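Local coordinates for lipopolysaccharide core heptose(I) kinase WaaP (Pseudomonas aeruginosa, PDB 6DFL), which phosphorylates the first heptose of the lipopolysaccharide inner core, using ATP and magnesium, and also acts as a protein-tyrosine kinase, at residues Met1-Trp13 / Met93-Pro105. Numbering follows the deposited sequence.
Sequences MRLVLEEPFKRLW and MTAVAYGERGSDP
E100 OE1 sits over one face of the R2 guanidinium, toward its rim and 4.0 Å from R2 NE. No N-H points at it, so any attraction is probably one of charge, short of a salt bridge. E100 OE1 is salt-bridged to R76 NH2. The F9 ring has P8 CG over one face and W13 NE1 in plane at its edge. V96 CG2 meets it obliquely, 3.5 Å from F9 CE2. The V96 rotamer (chi1 -71°) directs CG2 to this ring and CG1 to E7 O. The W13 ring carries F9 CB over the centre of one face; A97 CB approaches it obliquely. The Y98 ring stacks with W79 of helix 76-87. R2 runs beside Y98, its CB 3.9 Å from Y98 CE2, with guanidinium and ring planes 60° apart.

The backbones of 2-5 and 95-101 pair antiparallel. R2 with E100 and V4 with Y98 are hydrogen-bonded pairs, and E6 N adds a bond to V96 O of 2.8 Å. L3 and G99 form a non-hydrogen-bonded pair, as do L5 and A97. L3 CG lies opposite its own backbone N (chi1 179°), which helps bring CD1 to Y98 O at 3.3 Å. L5 CD2 touches A97 CB at 3.7 Å on the same side of the sheet.

Where 95-101 pairs with strand 109-115, V96 and A97 lie together opposite V113, a classic beta bulge. Strand 2-5 is outermost in this five-stranded antiparallel sheet, consistent with the N-lobe of the protein kinase superfamily.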
HETATM    1  N   MSE A   1     -11.119   8.562 -31.556  1.00 83.32           N
HETATM    2  CA  MSE A   1     -10.978   9.842 -30.881  1.00 83.73           C
HETATM    3  C   MSE A   1     -11.495   9.818 -29.448  1.00 83.28           C
HETATM    4  O   MSE A   1     -12.671   9.554 -29.205  1.00 86.02           O
HETATM    5  CB  MSE A   1     -11.713  10.933 -31.656  1.00 94.40           C
HETATM    6  CG  MSE A   1     -11.739  12.296 -30.958  1.00 98.80           C
HETATM    7 SE   MSE A   1     -10.059  13.292 -31.191  1.00145.72          SE
HETATM    8  CE  MSE A   1     -10.612  15.090 -30.642  1.00104.81           C
ATOM      9  N   ARG A   2     -10.617  10.105 -28.495  1.00 78.68           N
ATOM     10  CA  ARG A   2     -11.030  10.349 -27.127  1.00 75.09           C
ATOM     11  C   ARG A   2     -10.297  11.570 -26.608  1.00 78.51           C
ATOM     12  O   ARG A   2      -9.090  11.709 -26.810  1.00 82.67           O
ATOM     13  CB  ARG A   2     -10.766   9.128 -26.249  1.00 76.15           C
ATOM     14  CG  ARG A   2     -11.810   8.059 -26.456  1.00 71.76           C
ATOM     15  CD  ARG A   2     -11.483   6.791 -25.761  1.00 66.15           C
ATOM     16  NE  ARG A   2     -11.774   5.636 -26.602  1.00 65.16           N
ATOM     17  CZ  ARG A   2     -11.689   4.381 -26.173  1.00 70.23           C
ATOM     18  NH1 ARG A   2     -11.317   4.152 -24.920  1.00 69.95           N
ATOM     19  NH2 ARG A   2     -11.968   3.361 -26.986  1.00 73.14           N
ATOM     20  N   LEU A   3     -11.032  12.473 -25.976  1.00 73.39           N
ATOM     21  CA  LEU A   3     -10.427  13.702 -25.501  1.00 76.02           C
ATOM     22  C   LEU A   3     -11.261  14.231 -24.356  1.00 76.46           C
ATOM     23  O   LEU A   3     -12.480  14.375 -24.491  1.00 77.64           O
ATOM     24  CB  LEU A   3     -10.339  14.745 -26.617  1.00 83.65           C
ATOM     25  CG  LEU A   3      -9.734  16.099 -26.243  1.00 86.00           C
ATOM     26  CD1 LEU A   3      -8.208  16.016 -26.186  1.00 84.55           C
ATOM     27  CD2 LEU A   3     -10.185  17.172 -27.227  1.00 89.98           C
ATOM     28  N   VAL A   4     -10.609  14.488 -23.228  1.00 75.19           N
ATOM     29  CA  VAL A   4     -11.221  15.167 -22.102  1.00 75.71           C
ATOM     30  C   VAL A   4     -10.257  16.247 -21.657  1.00 77.90           C
ATOM     31  O   VAL A   4      -9.107  15.950 -21.316  1.00 79.25           O
ATOM     32  CB  VAL A   4     -11.527  14.214 -20.933  1.00 77.34           C
ATOM     33  CG1 VAL A   4     -11.915  15.013 -19.691  1.00 70.85           C
ATOM     34  CG2 VAL A   4     -12.626  13.201 -21.304  1.00 75.65           C
ATOM     35  N   LEU A   5     -10.718  17.489 -21.651  1.00 85.41           N
ATOM     36  CA  LEU A   5      -9.930  18.607 -21.158  1.00 87.87           C
ATOM     37  C   LEU A   5     -10.594  19.195 -19.919  1.00 92.09           C
ATOM     38  O   LEU A   5     -11.819  19.337 -19.864  1.00 95.37           O
ATOM     39  CB  LEU A   5      -9.758  19.681 -22.232  1.00 86.37           C
ATOM     40  CG  LEU A   5      -8.850  19.307 -23.402  1.00 89.17           C
ATOM     41  CD1 LEU A   5      -8.701  20.473 -24.363  1.00 94.49           C
ATOM     42  CD2 LEU A   5      -7.493  18.842 -22.914  1.00 85.40           C
ATOM     43  N   GLU A   6      -9.779  19.502 -18.917  1.00 92.84           N
ATOM     44  CA  GLU A   6     -10.208  20.174 -17.701  1.00 94.59           C
ATOM     45  C   GLU A   6      -9.288  21.365 -17.469  1.00 97.47           C
ATOM     46  O   GLU A   6      -8.328  21.592 -18.213  1.00 97.22           O
ATOM     47  CB  GLU A   6     -10.185  19.220 -16.502  1.00 93.16           C
ATOM     48  CG  GLU A   6     -11.467  19.207 -15.710  1.00100.84           C
ATOM     49  CD  GLU A   6     -12.558  18.415 -16.405  1.00105.27           C
ATOM     50  OE1 GLU A   6     -12.411  17.171 -16.490  1.00104.64           O
ATOM     51  OE2 GLU A   6     -13.548  19.031 -16.872  1.00103.05           O
ATOM     52  N   GLU A   7      -9.570  22.123 -16.425  1.00100.01           N
ATOM     53  CA  GLU A   7      -8.750  23.303 -16.208  1.00102.44           C
ATOM     54  C   GLU A   7      -7.376  22.915 -15.659  1.00 98.49           C
ATOM     55  O   GLU A   7      -7.256  21.950 -14.897  1.00 94.88           O
ATOM     56  CB  GLU A   7      -9.449  24.269 -15.251  1.00102.53           C
ATOM     57  CG  GLU A   7     -10.667  24.971 -15.864  1.00102.12           C
ATOM     58  CD  GLU A   7     -10.343  25.733 -17.141  1.00104.86           C
ATOM     59  OE1 GLU A   7      -9.311  26.443 -17.174  1.00108.53           O
ATOM     60  OE2 GLU A   7     -11.124  25.622 -18.111  1.00104.08           O
ATOM     61  N   PRO A   8      -6.318  23.677 -16.009  1.00 98.49           N
ATOM     62  CA  PRO A   8      -6.370  24.938 -16.762  1.00100.21           C
ATOM     63  C   PRO A   8      -6.299  24.798 -18.282  1.00101.45           C
ATOM     64  O   PRO A   8      -6.462  25.792 -18.989  1.00105.99           O
ATOM     65  CB  PRO A   8      -5.140  25.688 -16.245  1.00100.38           C
ATOM     66  CG  PRO A   8      -4.160  24.606 -15.961  1.00 99.16           C
ATOM     67  CD  PRO A   8      -4.957  23.397 -15.514  1.00 98.25           C
ATOM     68  N   PHE A   9      -6.085  23.583 -18.777  1.00 98.73           N
ATOM     69  CA  PHE A   9      -5.838  23.369 -20.197  1.00 98.18           C
ATOM     70  C   PHE A   9      -7.090  23.428 -21.063  1.00101.93           C
ATOM     71  O   PHE A   9      -6.965  23.407 -22.294  1.00103.65           O
ATOM     72  CB  PHE A   9      -5.138  22.028 -20.384  1.00 94.63           C
ATOM     73  CG  PHE A   9      -3.920  21.881 -19.534  1.00 97.97           C
ATOM     74  CD1 PHE A   9      -2.680  22.327 -19.991  1.00 94.40           C
ATOM     75  CD2 PHE A   9      -4.009  21.334 -18.263  1.00 92.13           C
ATOM     76  CE1 PHE A   9      -1.554  22.206 -19.210  1.00 89.91           C
ATOM     77  CE2 PHE A   9      -2.879  21.214 -17.474  1.00 93.65           C
ATOM     78  CZ  PHE A   9      -1.652  21.654 -17.949  1.00 93.32           C
ATOM     79  N   LYS A  10      -8.284  23.496 -20.464  1.00101.72           N
ATOM     80  CA  LYS A  10      -9.505  23.632 -21.255  1.00104.14           C
ATOM     81  C   LYS A  10      -9.529  24.967 -21.989  1.00109.33           C
ATOM     82  O   LYS A  10      -9.726  25.018 -23.210  1.00111.14           O
ATOM     83  CB  LYS A  10     -10.733  23.488 -20.354  1.00100.47           C
ATOM     84  CG  LYS A  10     -12.003  23.000 -21.044  1.00 98.94           C
ATOM     85  CD  LYS A  10     -13.111  22.742 -20.004  1.00100.62           C
ATOM     86  CE  LYS A  10     -14.158  21.744 -20.488  1.00 99.07           C
ATOM     87  NZ  LYS A  10     -14.990  22.281 -21.597  1.00100.16           N
ATOM     88  N   ARG A  11      -9.327  26.068 -21.254  1.00108.17           N
ATOM     89  CA  ARG A  11      -9.179  27.367 -21.902  1.00110.02           C
ATOM     90  C   ARG A  11      -7.856  27.449 -22.655  1.00110.83           C
ATOM     91  O   ARG A  11      -7.829  27.825 -23.834  1.00111.16           O
ATOM     92  CB  ARG A  11      -9.301  28.498 -20.875  1.00110.96           C
ATOM     93  CG  ARG A  11      -8.284  28.466 -19.741  1.00114.93           C
ATOM     94  CD  ARG A  11      -8.202  29.806 -19.016  1.00116.83           C
ATOM     95  NE  ARG A  11      -6.853  30.067 -18.515  1.00120.59           N
ATOM     96  CZ  ARG A  11      -6.412  29.685 -17.320  1.00118.99           C
ATOM     97  NH1 ARG A  11      -7.223  29.024 -16.500  1.00119.65           N
ATOM     98  NH2 ARG A  11      -5.163  29.964 -16.947  1.00119.60           N
ATOM     99  N   LEU A  12      -6.751  27.055 -22.001  1.00108.16           N
ATOM    100  CA  LEU A  12      -5.421  27.189 -22.592  1.00105.42           C
ATOM    101  C   LEU A  12      -5.362  26.629 -24.002  1.00106.61           C
ATOM    102  O   LEU A  12      -4.614  27.140 -24.840  1.00111.47           O
ATOM    103  CB  LEU A  12      -4.371  26.493 -21.723  1.00105.64           C
ATOM    104  CG  LEU A  12      -3.511  27.362 -20.798  1.00106.70           C
ATOM    105  CD1 LEU A  12      -4.365  28.003 -19.712  1.00108.56           C
ATOM    106  CD2 LEU A  12      -2.354  26.570 -20.182  1.00100.85           C
ATOM    107  N   TRP A  13      -6.135  25.588 -24.287  1.00106.34           N
ATOM    108  CA  TRP A  13      -6.122  25.012 -25.625  1.00108.69           C
ATOM    109  C   TRP A  13      -7.492  25.139 -26.272  1.00113.42           C
ATOM    110  O   TRP A  13      -8.014  24.167 -26.831  1.00114.46           O
ATOM    111  CB  TRP A  13      -5.707  23.543 -25.578  1.00103.80           C
ATOM    112  CG  TRP A  13      -4.461  23.295 -24.818  1.00101.19           C
ATOM    113  CD1 TRP A  13      -3.501  24.205 -24.485  1.00102.81           C
ATOM    114  CD2 TRP A  13      -4.031  22.046 -24.283  1.00 98.86           C
ATOM    115  NE1 TRP A  13      -2.496  23.596 -23.775  1.00101.61           N
ATOM    116  CE2 TRP A  13      -2.799  22.269 -23.639  1.00 99.80           C
ATOM    117  CE3 TRP A  13      -4.568  20.758 -24.287  1.00 95.09           C
ATOM    118  CZ2 TRP A  13      -2.094  21.254 -23.016  1.00 96.12           C
ATOM    119  CZ3 TRP A  13      -3.870  19.756 -23.667  1.00 92.64           C
ATOM    120  CH2 TRP A  13      -2.648  20.008 -23.034  1.00 94.40           C
HETATM  121  N   MSE A  93      -3.904  10.446  -8.275  1.00 74.95           N
HETATM  122  CA  MSE A  93      -3.665  11.623  -9.075  1.00 75.52           C
HETATM  123  C   MSE A  93      -4.968  12.141  -9.616  1.00 77.19           C
HETATM  124  O   MSE A  93      -5.943  11.406  -9.734  1.00 78.21           O
HETATM  125  CB  MSE A  93      -2.714  11.327 -10.236  1.00 80.64           C
HETATM  126  CG  MSE A  93      -1.291  11.021  -9.831  1.00 79.11           C
HETATM  127 SE   MSE A  93      -0.595   9.681 -11.036  1.00 99.63          SE
HETATM  128  CE  MSE A  93       1.104  10.590 -11.549  1.00 96.01           C
ATOM    129  N   THR A  94      -4.989  13.416  -9.957  1.00 81.93           N
ATOM    130  CA  THR A  94      -6.112  14.004 -10.662  1.00 78.45           C
ATOM    131  C   THR A  94      -5.649  14.288 -12.080  1.00 79.56           C
ATOM    132  O   THR A  94      -4.533  14.771 -12.278  1.00 80.45           O
ATOM    133  CB  THR A  94      -6.591  15.270  -9.956  1.00 78.46           C
ATOM    134  OG1 THR A  94      -7.093  14.911  -8.665  1.00 79.16           O
ATOM    135  CG2 THR A  94      -7.685  15.961 -10.754  1.00 74.98           C
ATOM    136  N   ALA A  95      -6.479  13.935 -13.056  1.00 79.07           N
ATOM    137  CA  ALA A  95      -6.141  14.048 -14.468  1.00 74.33           C
ATOM    138  C   ALA A  95      -6.851  15.260 -15.050  1.00 77.47           C
ATOM    139  O   ALA A  95      -8.081  15.320 -15.046  1.00 79.27           O
ATOM    140  CB  ALA A  95      -6.551  12.789 -15.223  1.00 73.53           C
ATOM    141  N   VAL A  96      -6.076  16.219 -15.551  1.00 78.92           N
ATOM    142  CA  VAL A  96      -6.649  17.442 -16.105  1.00 80.54           C
ATOM    143  C   VAL A  96      -6.695  17.444 -17.626  1.00 80.69           C
ATOM    144  O   VAL A  96      -7.350  18.323 -18.210  1.00 85.21           O
ATOM    145  CB  VAL A  96      -5.887  18.688 -15.610  1.00 85.91           C
ATOM    146  CG1 VAL A  96      -6.172  18.924 -14.139  1.00 82.67           C
ATOM    147  CG2 VAL A  96      -4.377  18.529 -15.847  1.00 81.97           C
ATOM    148  N   ALA A  97      -6.052  16.488 -18.289  1.00 74.12           N
ATOM    149  CA  ALA A  97      -6.113  16.436 -19.741  1.00 73.75           C
ATOM    150  C   ALA A  97      -5.765  15.030 -20.211  1.00 71.58           C
ATOM    151  O   ALA A  97      -4.865  14.392 -19.656  1.00 73.34           O
ATOM    152  CB  ALA A  97      -5.161  17.466 -20.376  1.00 82.98           C
ATOM    153  N   TYR A  98      -6.463  14.577 -21.253  1.00 68.02           N
ATOM    154  CA  TYR A  98      -6.320  13.229 -21.774  1.00 69.54           C
ATOM    155  C   TYR A  98      -6.726  13.254 -23.235  1.00 70.91           C
ATOM    156  O   TYR A  98      -7.637  13.993 -23.609  1.00 72.83           O
ATOM    157  CB  TYR A  98      -7.185  12.240 -20.974  1.00 72.92           C
ATOM    158  CG  TYR A  98      -7.430  10.914 -21.662  1.00 71.89           C
ATOM    159  CD1 TYR A  98      -6.419   9.985 -21.777  1.00 67.66           C
ATOM    160  CD2 TYR A  98      -8.675  10.590 -22.181  1.00 72.27           C
ATOM    161  CE1 TYR A  98      -6.619   8.786 -22.380  1.00 68.65           C
ATOM    162  CE2 TYR A  98      -8.891   9.366 -22.802  1.00 73.37           C
ATOM    163  CZ  TYR A  98      -7.840   8.472 -22.896  1.00 72.46           C
ATOM    164  OH  TYR A  98      -8.029   7.250 -23.500  1.00 70.12           O
ATOM    165  N   GLY A  99      -6.055  12.458 -24.058  1.00 70.50           N
ATOM    166  CA  GLY A  99      -6.417  12.415 -25.463  1.00 71.68           C
ATOM    167  C   GLY A  99      -5.938  11.165 -26.146  1.00 74.04           C
ATOM    168  O   GLY A  99      -4.881  10.618 -25.809  1.00 74.34           O
ATOM    169  N   GLU A 100      -6.722  10.696 -27.125  1.00 75.28           N
ATOM    170  CA  GLU A 100      -6.342   9.620 -28.034  1.00 79.93           C
ATOM    171  C   GLU A 100      -6.837   9.965 -29.427  1.00 87.44           C
ATOM    172  O   GLU A 100      -7.996  10.367 -29.584  1.00 79.86           O
ATOM    173  CB  GLU A 100      -6.953   8.283 -27.641  1.00 77.27           C
ATOM    174  CG  GLU A 100      -6.356   7.548 -26.479  1.00 77.28           C
ATOM    175  CD  GLU A 100      -7.189   6.317 -26.181  1.00 76.76           C
ATOM    176  OE1 GLU A 100      -7.767   5.767 -27.138  1.00 80.69           O
ATOM    177  OE2 GLU A 100      -7.317   5.928 -25.001  1.00 81.27           O
ATOM    178  N   ARG A 101      -5.980   9.779 -30.437  1.00 84.06           N
ATOM    179  CA  ARG A 101      -6.426   9.853 -31.824  1.00 88.35           C
ATOM    180  C   ARG A 101      -5.545   8.970 -32.694  1.00 93.26           C
ATOM    181  O   ARG A 101      -4.386   8.703 -32.372  1.00 92.17           O
ATOM    182  CB  ARG A 101      -6.447  11.290 -32.361  1.00 88.38           C
ATOM    183  CG  ARG A 101      -5.100  11.918 -32.653  1.00 92.98           C
ATOM    184  CD  ARG A 101      -5.234  12.945 -33.783  1.00 96.16           C
ATOM    185  NE  ARG A 101      -4.115  13.889 -33.828  1.00102.62           N
ATOM    186  CZ  ARG A 101      -4.251  15.208 -33.700  1.00100.96           C
ATOM    187  NH1 ARG A 101      -5.462  15.736 -33.535  1.00 94.24           N
ATOM    188  NH2 ARG A 101      -3.182  15.996 -33.745  1.00 93.90           N
ATOM    189  N   GLY A 102      -6.116   8.511 -33.807  1.00 97.34           N
ATOM    190  CA  GLY A 102      -5.344   7.739 -34.761  1.00 99.37           C
ATOM    191  C   GLY A 102      -6.179   6.864 -35.668  1.00102.82           C
ATOM    192  O   GLY A 102      -7.141   6.225 -35.223  1.00102.05           O
ATOM    193  N   SER A 103      -5.803   6.831 -36.950  1.00 98.56           N
ATOM    194  CA  SER A 103      -6.506   6.004 -37.927  1.00 97.03           C
ATOM    195  C   SER A 103      -6.338   4.517 -37.633  1.00102.90           C
ATOM    196  O   SER A 103      -7.216   3.711 -37.971  1.00102.75           O
ATOM    197  CB  SER A 103      -6.015   6.336 -39.344  1.00102.77           C
ATOM    198  OG  SER A 103      -4.640   6.730 -39.368  1.00 97.10           O
ATOM    199  N   ASP A 104      -5.222   4.134 -37.010  1.00104.99           N
ATOM    200  CA  ASP A 104      -5.012   2.766 -36.561  1.00107.31           C
ATOM    201  C   ASP A 104      -5.338   2.703 -35.075  1.00108.05           C
ATOM    202  O   ASP A 104      -4.535   3.168 -34.251  1.00108.77           O
ATOM    203  CB  ASP A 104      -3.567   2.329 -36.819  1.00108.25           C
ATOM    204  CG  ASP A 104      -3.344   0.844 -36.578  1.00111.45           C
ATOM    205  OD1 ASP A 104      -4.220   0.192 -35.958  1.00106.70           O
ATOM    206  OD2 ASP A 104      -2.279   0.338 -37.021  1.00113.52           O
ATOM    207  N   PRO A 105      -6.486   2.155 -34.675  1.00109.14           N
ATOM    208  CA  PRO A 105      -6.807   2.109 -33.236  1.00107.66           C
ATOM    209  C   PRO A 105      -5.749   1.407 -32.389  1.00106.49           C
ATOM    210  O   PRO A 105      -5.756   1.576 -31.167  1.00106.52           O
ATOM    211  CB  PRO A 105      -8.157   1.374 -33.194  1.00104.61           C
ATOM    212  CG  PRO A 105      -8.337   0.755 -34.566  1.00105.09           C
ATOM    213  CD  PRO A 105      -7.582   1.640 -35.512  1.00110.79           C
TER